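Local coordinates for SusD-like protein BACOVA_02651 (PDB 5E75) that binds polysaccharide at the cell surface and probably captures xyloglucan before its transport into the periplasm for degradation, at residues E243-M248 with Y356-A361; K459-K464 with F472-E477. One frame throughout, in Å; residues are numbered along the deposited sequence.

Contact 1 of 2, residues E243-M248 with Y356-A361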
ATOM      1  N   GLU A 243      11.543  11.215   1.237  1.00  9.59           N
ATOM      2  CA  GLU A 243      11.070   9.964   1.846  1.00  9.02           C
ATOM      3  C   GLU A 243      10.349   9.063   0.825  1.00  9.12           C
ATOM      4  O   GLU A 243      10.145   7.860   1.063  1.00 10.13           O
ATOM      5  CB  GLU A 243      10.171  10.266   3.062  1.00  9.43           C
ATOM      6  CG  GLU A 243       9.575   9.042   3.726  1.00  9.32           C
ATOM      7  CD  GLU A 243       8.969   9.315   5.089  1.00  8.72           C
ATOM      8  OE1 GLU A 243       9.113  10.434   5.610  1.00 10.16           O
ATOM      9  OE2 GLU A 243       8.334   8.385   5.616  1.00  9.67           O
ATOM     10  N   SER A 244       9.966   9.638  -0.309  1.00  9.81           N
ATOM     11  CA  SER A 244       9.257   8.900  -1.346  1.00 10.02           C
ATOM     12  C   SER A 244      10.262   8.117  -2.192  1.00 10.52           C
ATOM     13  O   SER A 244      10.893   8.674  -3.116  1.00 11.75           O
ATOM     14  CB  SER A 244       8.480   9.880  -2.229  1.00  9.08           C
ATOM     15  OG  SER A 244       7.619   9.207  -3.132  1.00 10.42           O
ATOM     16  N   LEU A 245      10.433   6.832  -1.901  1.00  9.30           N
ATOM     17  CA  LEU A 245      11.377   6.005  -2.650  1.00  8.64           C
ATOM     18  C   LEU A 245      10.778   5.544  -3.978  1.00  8.80           C
ATOM     19  O   LEU A 245      11.477   5.481  -4.991  1.00  9.67           O
ATOM     20  CB  LEU A 245      11.829   4.808  -1.807  1.00  9.83           C
ATOM     21  CG  LEU A 245      12.734   5.159  -0.617  1.00 12.47           C
ATOM     22  CD1 LEU A 245      12.958   3.983   0.291  1.00 12.01           C
ATOM     23  CD2 LEU A 245      14.067   5.654  -1.131  1.00 17.45           C
ATOM     24  N   LEU A 246       9.483   5.247  -3.990  1.00  9.34           N
ATOM     25  CA  LEU A 246       8.811   4.813  -5.205  1.00  8.13           C
ATOM     26  C   LEU A 246       7.334   5.160  -5.079  1.00  9.82           C
ATOM     27  O   LEU A 246       6.705   4.890  -4.048  1.00  9.37           O
ATOM     28  CB  LEU A 246       8.990   3.306  -5.407  1.00 11.38           C
ATOM     29  CG  LEU A 246       8.598   2.748  -6.771  1.00  9.99           C
ATOM     30  CD1 LEU A 246       9.456   3.367  -7.879  1.00 13.80           C
ATOM     31  CD2 LEU A 246       8.703   1.237  -6.803  1.00 11.37           C
ATOM     32  N   ALA A 247       6.767   5.743  -6.126  1.00  8.37           N
ATOM     33  CA  ALA A 247       5.361   6.125  -6.125  1.00  8.54           C
ATOM     34  C   ALA A 247       4.841   6.150  -7.543  1.00  8.63           C
ATOM     35  O   ALA A 247       5.589   6.436  -8.495  1.00  9.33           O
ATOM     36  CB  ALA A 247       5.170   7.481  -5.483  1.00  9.49           C
ATOM     37  N   MET A 248       3.544   5.883  -7.674  1.00  9.02           N
ATOM     38  CA  MET A 248       2.841   6.103  -8.927  1.00  8.24           C
ATOM     39  C   MET A 248       2.722   7.604  -9.160  1.00  8.52           C
ATOM     40  O   MET A 248       2.333   8.371  -8.282  1.00 10.69           O
ATOM     41  CB  MET A 248       1.451   5.463  -8.893  1.00  9.68           C
ATOM     42  CG  MET A 248       1.478   4.000  -8.506  1.00 10.53           C
ATOM     43  SD  MET A 248      -0.161   3.295  -8.253  1.00 10.81           S
ATOM     44  CE  MET A 248       0.236   1.866  -7.223  1.00  9.58           C
ATOM     45  N   TYR A 356       1.817   6.286  -3.066  1.00  8.62           N
ATOM     46  CA  TYR A 356       3.040   5.669  -2.572  1.00  8.16           C
ATOM     47  C   TYR A 356       3.076   4.166  -2.829  1.00  8.33           C
ATOM     48  O   TYR A 356       2.073   3.466  -2.650  1.00  9.51           O
ATOM     49  CB  TYR A 356       3.193   5.902  -1.070  1.00  8.41           C
ATOM     50  CG  TYR A 356       3.588   7.301  -0.697  1.00  8.18           C
ATOM     51  CD1 TYR A 356       4.854   7.788  -1.005  1.00  9.27           C
ATOM     52  CD2 TYR A 356       2.714   8.135  -0.021  1.00  8.42           C
ATOM     53  CE1 TYR A 356       5.235   9.058  -0.674  1.00  8.74           C
ATOM     54  CE2 TYR A 356       3.097   9.434   0.332  1.00  9.68           C
ATOM     55  CZ  TYR A 356       4.368   9.882  -0.019  1.00  9.62           C
ATOM     56  OH  TYR A 356       4.784  11.151   0.301  1.00  9.99           O
ATOM     57  N   ILE A 357       4.247   3.684  -3.240  1.00  8.99           N
ATOM     58  CA  ILE A 357       4.552   2.262  -3.280  1.00  8.49           C
ATOM     59  C   ILE A 357       5.532   1.924  -2.157  1.00 10.50           C
ATOM     60  O   ILE A 357       5.355   0.925  -1.455  1.00 11.11           O
ATOM     61  CB  ILE A 357       5.094   1.832  -4.663  1.00  8.61           C
ATOM     62  CG1 ILE A 357       3.998   1.980  -5.718  1.00  9.46           C
ATOM     63  CG2 ILE A 357       5.628   0.392  -4.630  1.00 10.37           C
ATOM     64  CD1 ILE A 357       4.475   1.784  -7.167  1.00 12.31           C
ATOM     65  N   LEU A 358       6.549   2.767  -1.972  1.00  9.22           N
ATOM     66  CA  LEU A 358       7.508   2.599  -0.884  1.00  7.88           C
ATOM     67  C   LEU A 358       7.961   3.934  -0.282  1.00  8.75           C
ATOM     68  O   LEU A 358       8.479   4.794  -1.004  1.00  9.26           O
ATOM     69  CB  LEU A 358       8.747   1.837  -1.362  1.00 10.59           C
ATOM     70  CG  LEU A 358       9.793   1.519  -0.280  1.00 10.91           C
ATOM     71  CD1 LEU A 358       9.237   0.498   0.711  1.00 13.41           C
ATOM     72  CD2 LEU A 358      11.081   1.027  -0.915  1.00 12.86           C
ATOM     73  N   ARG A 359       7.768   4.097   1.028  1.00  8.68           N
ATOM     74  CA  ARG A 359       8.347   5.205   1.777  1.00  8.25           C
ATOM     75  C   ARG A 359       9.552   4.749   2.606  1.00  8.65           C
ATOM     76  O   ARG A 359       9.628   3.603   3.045  1.00  9.29           O
ATOM     77  CB  ARG A 359       7.304   5.821   2.728  1.00  9.88           C
ATOM     78  CG  ARG A 359       6.259   6.628   2.031  1.00  9.34           C
ATOM     79  CD  ARG A 359       5.531   7.563   2.964  1.00  9.73           C
ATOM     80  NE  ARG A 359       4.527   6.965   3.840  1.00  7.83           N
ATOM     81  CZ  ARG A 359       4.642   6.840   5.159  1.00  7.86           C
ATOM     82  NH1 ARG A 359       5.787   7.099   5.782  1.00  8.75           N
ATOM     83  NH2 ARG A 359       3.606   6.409   5.863  1.00  9.25           N
ATOM     84  N   LEU A 360      10.457   5.679   2.891  1.00  9.49           N
ATOM     85  CA  LEU A 360      11.620   5.369   3.726  1.00  9.21           C
ATOM     86  C   LEU A 360      11.217   4.820   5.098  1.00  9.79           C
ATOM     87  O   LEU A 360      11.895   3.923   5.621  1.00  9.76           O
ATOM     88  CB  LEU A 360      12.513   6.605   3.850  1.00 10.15           C
ATOM     89  CG  LEU A 360      13.842   6.422   4.576  1.00  9.97           C
ATOM     90  CD1 LEU A 360      14.784   5.503   3.820  1.00 11.06           C
ATOM     91  CD2 LEU A 360      14.467   7.777   4.809  1.00 11.42           C
ATOM     92  N   ALA A 361      10.113   5.298   5.673  1.00  8.76           N
ATOM     93  CA  ALA A 361       9.708   4.788   6.982  1.00  8.78           C
ATOM     94  C   ALA A 361       9.430   3.287   6.941  1.00  9.47           C
ATOM     95  O   ALA A 361       9.602   2.605   7.943  1.00  9.09           O
ATOM     96  CB  ALA A 361       8.501   5.511   7.485  1.00  8.81           C
TER
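The phenol ring of Tyr356 meets Ser244 at its edge. Ser244 CB lies in the ring plane there, and Ser244 OG comes within 3.4 Å of Tyr356 CE1. One face of the ring carries Arg359 CD, 3.8 Å above its centre. The Arg359 guanidinium takes Glu243 OE2 at its own edge, with 2.9 Å from NH1 to OE2. The bond is bent, 137° at the hydrogen. The carboxylate and guanidinium planes are 60° apart, and OE2 is met from above the carboxylate plane, though it lies close to the guanidinium plane. With CG anti to the backbone N (chi1 177°) and an extended chain beyond, Glu243 reaches across to NH1. Further charges surround the pair: Glu414 and Glu418 bind Arg359, and Arg393 binds Glu243.

The backbones pair antiparallel through two classic beta bulges. Leu358 O accepts from Leu245 N and Leu246 N, and Leu246 O accepts from Ile357 N and Leu358 N. Beyond them, Leu360 N donates to Glu243 O at 2.9 Å, where helix 360-372 begins. Away from Tyr356, Leu245 CD1 packs on Leu358 CD2 at 3.7 Å. Helices 103-125 and 180-195 cover this side.

The buried charges sit in a network of two arginines and three glutamates, in which Arg359 and Arg393 come close and the carboxylates lie among them. This probably favours the ionised form of Glu243 and Arg359.

Contact 2 of 2, residues K459-K464 with F472-E477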
ATOM      1  N   LYS A 459      -9.189  11.902  24.309  1.00 24.45           N
ATOM      2  CA  LYS A 459      -9.339  10.473  24.098  1.00 25.71           C
ATOM      3  C   LYS A 459     -10.639  10.208  23.343  1.00 23.66           C
ATOM      4  O   LYS A 459     -11.649  10.874  23.581  1.00 20.18           O
ATOM      5  CB  LYS A 459      -9.329   9.712  25.427  1.00 27.17           C
ATOM      6  CG  LYS A 459      -9.533   8.218  25.272  1.00 28.84           C
ATOM      7  CD  LYS A 459      -9.583   7.485  26.610  1.00 32.64           C
ATOM      8  CE  LYS A 459     -10.185   6.092  26.423  1.00 40.91           C
ATOM      9  NZ  LYS A 459      -9.790   5.117  27.483  1.00 47.28           N
ATOM     10  N   LEU A 460     -10.607   9.232  22.435  1.00 21.51           N
ATOM     11  CA  LEU A 460     -11.784   8.875  21.653  1.00 16.76           C
ATOM     12  C   LEU A 460     -12.754   8.006  22.442  1.00 18.30           C
ATOM     13  O   LEU A 460     -12.333   7.118  23.178  1.00 20.45           O
ATOM     14  CB  LEU A 460     -11.360   8.123  20.391  1.00 16.76           C
ATOM     15  CG  LEU A 460     -10.588   8.923  19.352  1.00 16.26           C
ATOM     16  CD1 LEU A 460     -10.163   7.977  18.245  1.00 18.67           C
ATOM     17  CD2 LEU A 460     -11.394  10.075  18.783  1.00 18.43           C
ATOM     18  N   HIS A 461     -14.052   8.262  22.266  1.00 17.05           N
ATOM     19  CA  HIS A 461     -15.107   7.459  22.871  1.00 19.33           C
ATOM     20  C   HIS A 461     -16.074   7.033  21.782  1.00 15.85           C
ATOM     21  O   HIS A 461     -16.389   7.816  20.878  1.00 15.55           O
ATOM     22  CB  HIS A 461     -15.821   8.251  23.974  1.00 17.89           C
ATOM     23  CG  HIS A 461     -14.919   8.600  25.117  1.00 17.28           C
ATOM     24  ND1 HIS A 461     -14.817   7.816  26.247  1.00 23.64           N
ATOM     25  CD2 HIS A 461     -14.059   9.626  25.288  1.00 19.65           C
ATOM     26  CE1 HIS A 461     -13.937   8.357  27.071  1.00 22.01           C
ATOM     27  NE2 HIS A 461     -13.457   9.454  26.517  1.00 20.67           N
ATOM     28  N   PHE A 462     -16.513   5.782  21.858  1.00 14.57           N
ATOM     29  CA  PHE A 462     -17.275   5.130  20.798  1.00 14.85           C
ATOM     30  C   PHE A 462     -18.662   4.756  21.304  1.00 18.53           C
ATOM     31  O   PHE A 462     -18.798   4.160  22.378  1.00 16.86           O
ATOM     32  CB  PHE A 462     -16.551   3.858  20.309  1.00 16.44           C
ATOM     33  CG  PHE A 462     -15.136   4.094  19.841  1.00 15.51           C
ATOM     34  CD1 PHE A 462     -14.085   4.083  20.738  1.00 16.81           C
ATOM     35  CD2 PHE A 462     -14.859   4.332  18.505  1.00 14.12           C
ATOM     36  CE1 PHE A 462     -12.787   4.304  20.310  1.00 18.43           C
ATOM     37  CE2 PHE A 462     -13.567   4.551  18.085  1.00 15.04           C
ATOM     38  CZ  PHE A 462     -12.540   4.548  18.980  1.00 15.66           C
ATOM     39  N   GLY A 463     -19.686   5.105  20.533  1.00 15.10           N
ATOM     40  CA  GLY A 463     -21.052   4.784  20.898  1.00 16.94           C
ATOM     41  C   GLY A 463     -22.054   5.393  19.938  1.00 15.01           C
ATOM     42  O   GLY A 463     -21.881   5.369  18.727  1.00 15.32           O
ATOM     43  N   LYS A 464     -23.127   5.959  20.483  1.00 17.31           N
ATOM     44  CA  LYS A 464     -24.166   6.553  19.656  1.00 17.33           C
ATOM     45  C   LYS A 464     -24.863   7.643  20.442  1.00 18.58           C
ATOM     46  O   LYS A 464     -24.612   7.810  21.634  1.00 20.90           O
ATOM     47  CB  LYS A 464     -25.189   5.500  19.217  1.00 19.21           C
ATOM     48  CG  LYS A 464     -26.093   4.996  20.330  1.00 24.18           C
ATOM     49  CD  LYS A 464     -26.978   3.860  19.848  1.00 26.60           C
ATOM     50  CE  LYS A 464     -28.223   4.376  19.143  1.00 36.03           C
ATOM     51  NZ  LYS A 464     -28.994   3.271  18.507  1.00 41.29           N
ATOM     52  N   PHE A 472     -24.955  11.345  24.553  1.00 22.09           N
ATOM     53  CA  PHE A 472     -24.050  10.290  24.116  1.00 20.05           C
ATOM     54  C   PHE A 472     -24.194   9.030  24.974  1.00 22.09           C
ATOM     55  O   PHE A 472     -24.217   9.099  26.207  1.00 25.38           O
ATOM     56  CB  PHE A 472     -22.622  10.822  24.144  1.00 21.30           C
ATOM     57  CG  PHE A 472     -21.590   9.842  23.671  1.00 17.41           C
ATOM     58  CD1 PHE A 472     -21.468   9.529  22.326  1.00 21.85           C
ATOM     59  CD2 PHE A 472     -20.717   9.254  24.575  1.00 18.89           C
ATOM     60  CE1 PHE A 472     -20.496   8.630  21.895  1.00 20.07           C
ATOM     61  CE2 PHE A 472     -19.749   8.363  24.148  1.00 20.58           C
ATOM     62  CZ  PHE A 472     -19.640   8.051  22.809  1.00 17.72           C
ATOM     63  N   LEU A 473     -24.317   7.886  24.306  1.00 17.82           N
ATOM     64  CA  LEU A 473     -24.395   6.579  24.953  1.00 18.32           C
ATOM     65  C   LEU A 473     -23.171   5.781  24.551  1.00 21.49           C
ATOM     66  O   LEU A 473     -22.969   5.519  23.362  1.00 20.19           O
ATOM     67  CB  LEU A 473     -25.660   5.841  24.510  1.00 19.87           C
ATOM     68  CG  LEU A 473     -26.964   6.606  24.777  1.00 25.35           C
ATOM     69  CD1 LEU A 473     -28.122   5.936  24.055  1.00 28.93           C
ATOM     70  CD2 LEU A 473     -27.247   6.725  26.273  1.00 30.35           C
ATOM     71  N   GLU A 474     -22.359   5.405  25.533  1.00 17.75           N
ATOM     72  CA  GLU A 474     -21.032   4.859  25.266  1.00 16.53           C
ATOM     73  C   GLU A 474     -20.934   3.337  25.367  1.00 22.60           C
ATOM     74  O   GLU A 474     -21.496   2.723  26.268  1.00 28.30           O
ATOM     75  CB  GLU A 474     -20.002   5.489  26.209  1.00 17.62           C
ATOM     76  CG  GLU A 474     -18.564   5.023  25.924  1.00 20.36           C
ATOM     77  CD  GLU A 474     -17.501   5.861  26.606  1.00 23.89           C
ATOM     78  OE1 GLU A 474     -17.849   6.777  27.377  1.00 30.11           O
ATOM     79  OE2 GLU A 474     -16.303   5.589  26.381  1.00 24.89           O
ATOM     80  N   GLY A 475     -20.207   2.734  24.431  1.00 22.39           N
ATOM     81  CA  GLY A 475     -19.738   1.369  24.593  1.00 20.54           C
ATOM     82  C   GLY A 475     -20.231   0.408  23.526  1.00 19.66           C
ATOM     83  O   GLY A 475     -21.133   0.743  22.758  1.00 20.16           O
ATOM     84  N   PRO A 476     -19.647  -0.807  23.482  1.00 19.80           N
ATOM     85  CA  PRO A 476     -19.941  -1.803  22.449  1.00 20.73           C
ATOM     86  C   PRO A 476     -21.400  -2.205  22.317  1.00 22.51           C
ATOM     87  O   PRO A 476     -21.805  -2.632  21.238  1.00 23.45           O
ATOM     88  CB  PRO A 476     -19.095  -3.006  22.874  1.00 22.15           C
ATOM     89  CG  PRO A 476     -17.997  -2.423  23.679  1.00 27.86           C
ATOM     90  CD  PRO A 476     -18.627  -1.294  24.425  1.00 25.18           C
ATOM     91  N   GLU A 477     -22.191  -2.079  23.376  1.00 25.00           N
ATOM     92  CA  GLU A 477     -23.597  -2.438  23.274  1.00 23.18           C
ATOM     93  C   GLU A 477     -24.336  -1.490  22.324  1.00 24.84           C
ATOM     94  O   GLU A 477     -25.430  -1.799  21.844  1.00 24.01           O
ATOM     95  CB  GLU A 477     -24.259  -2.459  24.660  1.00 30.11           C
ATOM     96  CG  GLU A 477     -24.238  -1.134  25.409  1.00 32.82           C
ATOM     97  CD  GLU A 477     -22.979  -0.921  26.246  1.00 41.14           C
ATOM     98  OE1 GLU A 477     -21.907  -1.463  25.896  1.00 37.79           O
ATOM     99  OE2 GLU A 477     -23.067  -0.206  27.267  1.00 50.05           O
TER
HETATM  100  O   HOH W   1     -15.528   4.244  24.085  1.00 18.71           O
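A beta hairpin joins strand 460-465 to strand 472-474, and His461 and Glu474 reach across it. Strand 460-465 is the middle of a three-stranded antiparallel sheet, with 451-454 at its other edge. Lys464 and Leu473 form a hydrogen-bonded pair. Lys464 N donates to Leu473 O, and Leu473 N returns a bond to Lys464 O at 2.7 Å, almost in line with the carbonyl. Gly463 and Glu474 form the next, non-hydrogen-bonded pair. Gly463 CA lies 3.2 Å from Leu473 O, and a beta carbon on Gly463 would run into that oxygen. Past this pair, Gly475 N bonds to Phe462 O at 2.9 Å. The short strand axes are splayed, at 115° to each other.

His461 ND1 donates to Glu474 OE2 over 2.7 Å, nearly straight at 168°. OE2 lies in the imidazole plane, but the carboxylate stands almost perpendicular to the ring and is met from above its own plane. Glu474 gets there with CG anti to its amide nitrogen (chi1 -176°) and an extended chain. A water joins OE2 to Phe462 N, so this oxygen is gripped twice. At the far side of the imidazole, NE2 bonds to Asp455. The Phe472 ring lies beside the backbone of 462-464, and its CE2 touches His461 CB at 3.9 Å. A leucine in place of His461 would probably leave Glu474 OE2 without its ring N-H partner and less fixed in rotation, held here by the water alone, and Asp455 without its bond to NE2.

The reciprocal bonds of Lys464 and Leu473, followed by a non-hydrogen-bonded pair, are those of an antiparallel beta hairpin, strongly splayed here, whose second strand is an outer strand of a small sheet.

How the contacts relate
Contact 1 is core and contact 2 lies near the surface. Their centres are about 36 Å apart and their nearest atoms about 19 Å, so they do not touch. Each joins antiparallel strands, but not the same elements. Contact 1 brings together strands far apart in sequence, among the helices that dominate the fold. Contact 2 closes a local hairpin in a small outlying sheet. The chemistry follows the place. In the core, bulges and leucines accompany a salt bridge within a network of protein charges. In contact 2 the pairing is short and splayed, without a bulge between its two pairs, glycine allows close approach, and a histidine–carboxylate bond is joined by water.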